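Laccase (Botrytis aclada, PDB 3SQR) oxidises phenolic substrates with molecular oxygen, which it reduces to water at its copper centres, and probably takes part in lignin degradation. Local coordinates at residues V199-I213 and L225-D237. Residues are numbered along the deposited sequence; the frame is centred on the assembly and turned at random.
Sequences VIFLQDWAHESVFEI and LENTLMNGTNTFD. With NAG (2-acetamido-2-deoxy-beta-D-glucopyranose), chain C; NAG (2-acetamido-2-deoxy-beta-D-glucopyranose), chain B; NAG (2-acetamido-2-deoxy-beta-D-glucopyranose), chain K; NAG (2-acetamido-2-deoxy-beta-D-glucopyranose), chain D.
Two carboxylates meet at one end of this contact: E208 OE2 lies 2.7 Å from E226 OE1, a separation that suggests one acid holds a proton. The same E226 OE1 accepts the backbone N-H of H207 at 2.8 Å, nearly straight (166°) but from above the carboxylate plane. E226 bends at chi2 (74°), which turns its carboxylate back to H207 N, while its CB lies over one face of the H207 imidazole. At its edge, H207 directs CE1 onto the centre of the F236 ring in a T-shaped stack, centroids 4.4 Å apart and planes at 81°; H207 NE2 is hydrogen-bonded to D82 OD2, which also accepts from N227 ND2. Strands 199-205 and 227-230 run antiparallel, with Q203–L229 and W205–N227 as hydrogen-bonded pairs. Strand 227-230 thereby edges a six-stranded sheet of the second cupredoxin-like domain of this multicopper oxidase, strand 262-269 lying on the other flank of 199-205. L229 sets CD1 over the W205 indole, 3.7 Å from the five-membered ring centroid, while its CB lies alongside Q203 CG. M230 occupies the other face, CG against I200 CG2 and CE against L202 CD2. A type I' turn, M230 to T233, follows; there N231 N donates to F201 O, and its side-chain OD1 accepts F201 N (3.1 Å). N231 ND2 is covalently joined to an N-acetylglucosamine, whose N2 donates to V199 O at 2.8 Å, so the glycosylated amide and its sugar are both hydrogen-bonded to strand 199-205. Close by, a water accepts from G232 N and donates to Q203 OE1.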
loop_
_atom_site.group_PDB
_atom_site.type_symbol
_atom_site.label_atom_id
_atom_site.label_comp_id
_atom_site.label_asym_id
_atom_site.label_seq_id
_atom_site.Cartn_x
_atom_site.Cartn_y
_atom_site.Cartn_z
ATOM N N VAL A 199 3.312 -12.122 6.807
ATOM C CA VAL A 199 3.583 -11.269 5.635
ATOM C C VAL A 199 4.952 -11.581 5.066
ATOM O O VAL A 199 5.915 -11.972 5.801
ATOM C CB VAL A 199 3.492 -9.781 6.033
ATOM C CG1 VAL A 199 3.991 -8.887 4.932
ATOM C CG2 VAL A 199 2.018 -9.344 6.323
ATOM N N ILE A 200 5.058 -11.451 3.778
ATOM C CA ILE A 200 6.369 -11.400 3.093
ATOM C C ILE A 200 6.365 -10.105 2.311
ATOM O O ILE A 200 5.597 -9.936 1.359
ATOM C CB ILE A 200 6.565 -12.559 2.081
ATOM C CG1 ILE A 200 6.471 -13.904 2.812
ATOM C CG2 ILE A 200 7.895 -12.388 1.302
ATOM C CD1 ILE A 200 6.572 -15.142 1.939
ATOM N N PHE A 201 7.143 -9.131 2.794
ATOM C CA PHE A 201 7.336 -7.888 2.125
ATOM C C PHE A 201 8.273 -8.012 0.947
ATOM O O PHE A 201 9.259 -8.727 0.993
ATOM C CB PHE A 201 7.880 -6.830 3.074
ATOM C CG PHE A 201 6.884 -6.395 4.113
ATOM C CD1 PHE A 201 5.842 -5.552 3.751
ATOM C CD2 PHE A 201 6.978 -6.816 5.427
ATOM C CE1 PHE A 201 4.937 -5.151 4.667
ATOM C CE2 PHE A 201 6.080 -6.381 6.372
ATOM C CZ PHE A 201 5.071 -5.537 5.996
ATOM N N LEU A 202 7.901 -7.384 -0.144
ATOM C CA LEU A 202 8.734 -7.338 -1.347
ATOM C C LEU A 202 9.037 -5.863 -1.594
ATOM O O LEU A 202 8.130 -5.044 -1.645
ATOM C CB LEU A 202 8.002 -7.987 -2.510
ATOM C CG LEU A 202 7.520 -9.407 -2.374
ATOM C CD1 LEU A 202 6.541 -9.729 -3.522
ATOM C CD2 LEU A 202 8.730 -10.352 -2.292
ATOM N N GLN A 203 10.299 -5.491 -1.724
ATOM C CA GLN A 203 10.645 -4.100 -1.959
ATOM C C GLN A 203 11.999 -3.982 -2.628
ATOM O O GLN A 203 12.820 -4.885 -2.605
ATOM C CB GLN A 203 10.680 -3.327 -0.651
ATOM C CG GLN A 203 11.724 -3.868 0.303
ATOM C CD GLN A 203 11.685 -3.271 1.676
ATOM O OE1 GLN A 203 11.459 -3.952 2.647
ATOM N NE2 GLN A 203 12.024 -1.989 1.773
ATOM N N ASP A 204 12.179 -2.832 -3.242
ATOM C CA ASP A 204 13.495 -2.311 -3.583
ATOM C C ASP A 204 14.133 -1.882 -2.266
ATOM O O ASP A 204 13.459 -1.804 -1.224
ATOM C CB ASP A 204 13.428 -1.145 -4.606
ATOM C CG ASP A 204 12.325 -0.144 -4.331
ATOM O OD1 ASP A 204 11.886 -0.001 -3.158
ATOM O OD2 ASP A 204 11.895 0.520 -5.306
ATOM N N TRP A 205 15.419 -1.588 -2.308
ATOM C CA TRP A 205 16.077 -1.100 -1.114
ATOM C C TRP A 205 17.323 -0.360 -1.483
ATOM O O TRP A 205 18.228 -0.953 -2.107
ATOM C CB TRP A 205 16.448 -2.275 -0.216
ATOM C CG TRP A 205 17.040 -1.842 1.051
ATOM C CD1 TRP A 205 18.317 -2.087 1.487
ATOM C CD2 TRP A 205 16.402 -1.100 2.089
ATOM N NE1 TRP A 205 18.515 -1.500 2.716
ATOM C CE2 TRP A 205 17.364 -0.887 3.119
ATOM C CE3 TRP A 205 15.134 -0.560 2.256
ATOM C CZ2 TRP A 205 17.069 -0.187 4.263
ATOM C CZ3 TRP A 205 14.848 0.158 3.393
ATOM C CH2 TRP A 205 15.820 0.315 4.407
ATOM N N ALA A 206 17.358 0.928 -1.137
ATOM C CA ALA A 206 18.510 1.748 -1.438
ATOM C C ALA A 206 19.603 1.471 -0.402
ATOM O O ALA A 206 19.295 0.971 0.683
ATOM C CB ALA A 206 18.137 3.219 -1.402
ATOM N N HIS A 207 20.855 1.823 -0.741
ATOM C CA HIS A 207 21.940 1.818 0.268
ATOM C C HIS A 207 22.276 3.172 0.745
ATOM O O HIS A 207 23.417 3.409 1.201
ATOM C CB HIS A 207 23.163 1.081 -0.254
ATOM C CG HIS A 207 22.973 -0.390 -0.279
ATOM N ND1 HIS A 207 23.886 -1.242 -0.855
ATOM C CD2 HIS A 207 21.986 -1.171 0.224
ATOM C CE1 HIS A 207 23.458 -2.479 -0.725
ATOM N NE2 HIS A 207 22.296 -2.462 -0.074
ATOM N N GLU A 208 21.266 4.071 0.740
ATOM C CA GLU A 208 21.324 5.373 1.309
ATOM C C GLU A 208 19.874 5.852 1.473
ATOM O O GLU A 208 18.977 5.285 0.897
ATOM C CB GLU A 208 22.094 6.311 0.404
ATOM C CG GLU A 208 21.505 6.439 -1.029
ATOM C CD GLU A 208 21.745 5.233 -1.945
ATOM O OE1 GLU A 208 22.840 4.667 -1.839
ATOM O OE2 GLU A 208 20.856 4.866 -2.797
ATOM N N SER A 209 19.666 6.918 2.229
ATOM C CA SER A 209 18.320 7.435 2.457
ATOM C C SER A 209 17.782 7.902 1.131
ATOM O O SER A 209 18.455 8.599 0.384
ATOM C CB SER A 209 18.335 8.621 3.395
ATOM O OG SER A 209 17.056 9.273 3.562
ATOM N N VAL A 210 16.515 7.613 0.909
ATOM C CA VAL A 210 15.797 8.077 -0.271
ATOM C C VAL A 210 15.883 9.606 -0.347
ATOM O O VAL A 210 15.808 10.213 -1.432
ATOM C CB VAL A 210 14.296 7.600 -0.176
ATOM C CG1 VAL A 210 13.580 8.237 0.986
ATOM C CG2 VAL A 210 13.532 7.934 -1.428
ATOM N N PHE A 211 15.930 10.236 0.807
ATOM C CA PHE A 211 15.962 11.706 0.872
ATOM C C PHE A 211 17.256 12.291 0.299
ATOM O O PHE A 211 17.286 13.492 -0.060
ATOM C CB PHE A 211 15.707 12.251 2.256
ATOM C CG PHE A 211 14.338 11.952 2.766
ATOM C CD1 PHE A 211 13.262 12.666 2.280
ATOM C CD2 PHE A 211 14.135 10.954 3.687
ATOM C CE1 PHE A 211 12.004 12.419 2.697
ATOM C CE2 PHE A 211 12.854 10.656 4.140
ATOM C CZ PHE A 211 11.782 11.417 3.667
ATOM N N GLU A 212 18.288 11.473 0.203
ATOM C CA GLU A 212 19.536 11.896 -0.455
ATOM C C GLU A 212 19.472 11.873 -1.964
ATOM O O GLU A 212 20.283 12.541 -2.662
ATOM C CB GLU A 212 20.681 11.031 0.044
ATOM C CG GLU A 212 20.844 11.305 1.522
ATOM C CD GLU A 212 22.232 11.215 2.048
ATOM O OE1 GLU A 212 22.940 10.244 1.683
ATOM O OE2 GLU A 212 22.563 12.079 2.910
ATOM N N ILE A 213 18.521 11.118 -2.503
ATOM C CA ILE A 213 18.457 10.928 -3.929
ATOM C C ILE A 213 17.232 11.579 -4.560
ATOM O O ILE A 213 17.047 11.493 -5.780
ATOM C CB ILE A 213 18.597 9.445 -4.280
ATOM C CG1 ILE A 213 17.739 8.589 -3.406
ATOM C CG2 ILE A 213 20.036 8.957 -3.926
ATOM C CD1 ILE A 213 17.875 7.097 -3.660
ATOM N N LEU A 225 17.977 1.523 -7.663
ATOM C CA LEU A 225 18.448 1.367 -6.281
ATOM C C LEU A 225 19.361 0.188 -6.197
ATOM O O LEU A 225 19.454 -0.677 -7.100
ATOM C CB LEU A 225 17.252 1.242 -5.318
ATOM C CG LEU A 225 16.296 2.425 -5.356
ATOM C CD1 LEU A 225 15.190 2.273 -4.347
ATOM C CD2 LEU A 225 17.018 3.769 -5.191
ATOM N N GLU A 226 20.057 0.112 -5.067
ATOM C CA GLU A 226 21.199 -0.809 -4.991
ATOM C C GLU A 226 20.832 -2.228 -4.762
ATOM O O GLU A 226 21.551 -3.135 -5.141
ATOM C CB GLU A 226 22.113 -0.349 -3.881
ATOM C CG GLU A 226 22.922 0.892 -4.180
ATOM C CD GLU A 226 22.142 2.219 -4.172
ATOM O OE1 GLU A 226 21.086 2.325 -3.526
ATOM O OE2 GLU A 226 22.548 3.163 -4.885
ATOM N N ASN A 227 19.679 -2.490 -4.169
ATOM C CA ASN A 227 19.347 -3.853 -3.903
ATOM C C ASN A 227 17.814 -3.981 -3.775
ATOM O O ASN A 227 17.093 -3.039 -4.113
ATOM C CB ASN A 227 20.020 -4.337 -2.612
ATOM C CG ASN A 227 20.303 -5.807 -2.621
ATOM O OD1 ASN A 227 20.141 -6.487 -3.624
ATOM N ND2 ASN A 227 20.753 -6.333 -1.429
ATOM N N THR A 228 17.384 -5.157 -3.383
ATOM C CA THR A 228 15.976 -5.448 -3.022
ATOM C C THR A 228 16.004 -6.183 -1.687
ATOM O O THR A 228 17.031 -6.737 -1.317
ATOM C CB THR A 228 15.270 -6.295 -4.064
ATOM O OG1 THR A 228 15.818 -7.625 -4.056
ATOM C CG2 THR A 228 15.418 -5.669 -5.501
ATOM N N LEU A 229 14.862 -6.224 -0.993
ATOM C CA LEU A 229 14.706 -7.036 0.234
ATOM C C LEU A 229 13.481 -7.850 0.108
ATOM O O LEU A 229 12.468 -7.410 -0.463
ATOM C CB LEU A 229 14.567 -6.188 1.465
ATOM C CG LEU A 229 15.732 -5.246 1.805
ATOM C CD1 LEU A 229 15.347 -4.374 2.946
ATOM C CD2 LEU A 229 16.958 -6.001 2.142
ATOM N N MET A 230 13.591 -9.076 0.621
ATOM C CA MET A 230 12.461 -9.930 0.762
ATOM C C MET A 230 12.269 -10.172 2.231
ATOM O O MET A 230 13.104 -10.749 2.914
ATOM C CB MET A 230 12.659 -11.269 0.025
ATOM C CG MET A 230 11.471 -12.130 0.055
ATOM S SD MET A 230 11.585 -13.599 -1.026
ATOM C CE MET A 230 11.634 -12.866 -2.661
ATOM N N ASN A 231 11.112 -9.750 2.715
ATOM C CA ASN A 231 10.819 -9.689 4.118
ATOM C C ASN A 231 11.955 -9.128 4.917
ATOM O O ASN A 231 12.278 -9.643 5.970
ATOM C CB ASN A 231 10.371 -11.028 4.656
ATOM C CG ASN A 231 9.281 -10.859 5.679
ATOM O OD1 ASN A 231 8.369 -10.048 5.516
ATOM N ND2 ASN A 231 9.382 -11.596 6.732
ATOM N N GLY A 232 12.535 -8.045 4.412
ATOM C CA GLY A 232 13.508 -7.297 5.149
ATOM C C GLY A 232 14.944 -7.771 5.011
ATOM O O GLY A 232 15.789 -7.216 5.644
ATOM N N THR A 233 15.190 -8.788 4.195
ATOM C CA THR A 233 16.570 -9.296 4.029
ATOM C C THR A 233 16.946 -9.652 2.615
ATOM O O THR A 233 16.082 -9.919 1.781
ATOM C CB THR A 233 16.783 -10.470 5.004
ATOM O OG1 THR A 233 18.171 -10.740 5.062
ATOM C CG2 THR A 233 16.003 -11.669 4.534
ATOM N N ASN A 234 18.258 -9.634 2.337
ATOM C CA ASN A 234 18.795 -10.167 1.132
ATOM C C ASN A 234 20.310 -10.291 1.270
ATOM O O ASN A 234 20.891 -9.795 2.242
ATOM C CB ASN A 234 18.481 -9.270 -0.071
ATOM C CG ASN A 234 18.466 -10.014 -1.386
ATOM O OD1 ASN A 234 18.878 -11.169 -1.464
ATOM N ND2 ASN A 234 17.893 -9.375 -2.435
ATOM N N THR A 235 20.888 -11.047 0.350
ATOM C CA THR A 235 22.320 -11.062 0.167
ATOM C C THR A 235 22.787 -9.755 -0.439
ATOM O O THR A 235 22.013 -8.972 -1.019
ATOM C CB THR A 235 22.712 -12.184 -0.735
ATOM O OG1 THR A 235 21.958 -12.133 -1.982
ATOM C CG2 THR A 235 22.542 -13.497 -0.038
ATOM N N PHE A 236 24.072 -9.473 -0.313
ATOM C CA PHE A 236 24.681 -8.443 -1.120
ATOM C C PHE A 236 26.192 -8.742 -1.126
ATOM O O PHE A 236 26.760 -9.043 -0.085
ATOM C CB PHE A 236 24.443 -7.074 -0.544
ATOM C CG PHE A 236 24.798 -5.953 -1.456
ATOM C CD1 PHE A 236 23.994 -5.657 -2.554
ATOM C CD2 PHE A 236 25.891 -5.133 -1.209
ATOM C CE1 PHE A 236 24.335 -4.591 -3.417
ATOM C CE2 PHE A 236 26.258 -4.092 -2.064
ATOM C CZ PHE A 236 25.455 -3.781 -3.153
ATOM N N ASP A 237 26.805 -8.595 -2.294
ATOM C CA ASP A 237 28.230 -8.889 -2.425
ATOM C C ASP A 237 29.029 -7.691 -2.029
ATOM O O ASP A 237 29.111 -6.688 -2.760
ATOM C CB ASP A 237 28.522 -9.310 -3.866
ATOM C CG ASP A 237 29.973 -9.764 -4.072
ATOM O OD1 ASP A 237 30.775 -9.645 -3.126
ATOM O OD2 ASP A 237 30.228 -10.284 -5.187
HETATM C C1 NAG C . 8.427 -11.518 7.801
HETATM C C2 NAG C . 8.061 -12.895 8.346
HETATM C C3 NAG C . 6.990 -12.696 9.400
HETATM C C4 NAG C . 7.453 -11.766 10.512
HETATM C C5 NAG C . 8.130 -10.488 9.920
HETATM C C6 NAG C . 9.153 -9.928 10.877
HETATM C C7 NAG C . 7.707 -14.961 7.135
HETATM C C8 NAG C . 6.906 -15.739 6.105
HETATM N N2 NAG C . 7.403 -13.690 7.354
HETATM O O3 NAG C . 6.546 -13.920 9.937
HETATM O O4 NAG C . 6.327 -11.377 11.320
HETATM O O5 NAG C . 8.972 -10.759 8.828
HETATM O O6 NAG C . 9.468 -8.584 10.507
HETATM O O7 NAG C . 8.633 -15.463 7.779
HETATM C C1 NAG B . 17.631 15.860 3.299
HETATM C C2 NAG B . 18.866 15.090 2.916
HETATM C C3 NAG B . 19.821 15.958 2.117
HETATM C C4 NAG B . 19.069 16.726 1.011
HETATM C C5 NAG B . 17.854 17.417 1.568
HETATM C C6 NAG B . 16.993 18.208 0.565
HETATM C C7 NAG B . 19.599 13.366 4.493
HETATM C C8 NAG B . 20.356 13.091 5.777
HETATM N N2 NAG B . 19.516 14.624 4.137
HETATM O O3 NAG B . 20.737 15.078 1.548
HETATM O O4 NAG B . 19.904 17.714 0.414
HETATM O O5 NAG B . 17.045 16.387 2.151
HETATM O O6 NAG B . 16.660 17.329 -0.465
HETATM O O7 NAG B . 19.127 12.499 3.805
HETATM C C1 NAG K . 23.032 -12.264 -7.613
HETATM C C2 NAG K . 24.134 -12.886 -6.797
HETATM C C3 NAG K . 25.282 -13.337 -7.734
HETATM C C4 NAG K . 24.656 -14.245 -8.788
HETATM C C5 NAG K . 23.630 -13.457 -9.576
HETATM C C6 NAG K . 22.941 -14.349 -10.591
HETATM C C7 NAG K . 24.157 -12.023 -4.526
HETATM C C8 NAG K . 24.610 -10.943 -3.605
HETATM N N2 NAG K . 24.534 -11.916 -5.818
HETATM O O3 NAG K . 26.252 -14.014 -6.967
HETATM O O4 NAG K . 25.578 -14.701 -9.729
HETATM O O5 NAG K . 22.633 -13.098 -8.678
HETATM O O6 NAG K . 21.799 -13.637 -10.982
HETATM O O7 NAG K . 23.442 -12.945 -4.074
HETATM C C1 NAG D . 13.286 14.904 6.295
HETATM C C2 NAG D . 13.463 16.025 5.304
HETATM C C3 NAG D . 14.471 15.821 4.185
HETATM C C4 NAG D . 15.775 15.428 4.829
HETATM C C5 NAG D . 15.547 14.283 5.843
HETATM C C6 NAG D . 16.761 14.017 6.713
HETATM C C7 NAG D . 11.332 17.273 5.460
HETATM C C8 NAG D . 10.110 17.627 4.651
HETATM N N2 NAG D . 12.205 16.507 4.784
HETATM O O3 NAG D . 14.537 17.024 3.436
HETATM O O4 NAG D . 16.709 14.956 3.906
HETATM O O5 NAG D . 14.540 14.563 6.777
HETATM O O6 NAG D . 16.694 12.693 7.186
HETATM O O7 NAG D . 11.459 17.702 6.602
HETATM O O HOH W 1 11.231 -6.654 2.425
#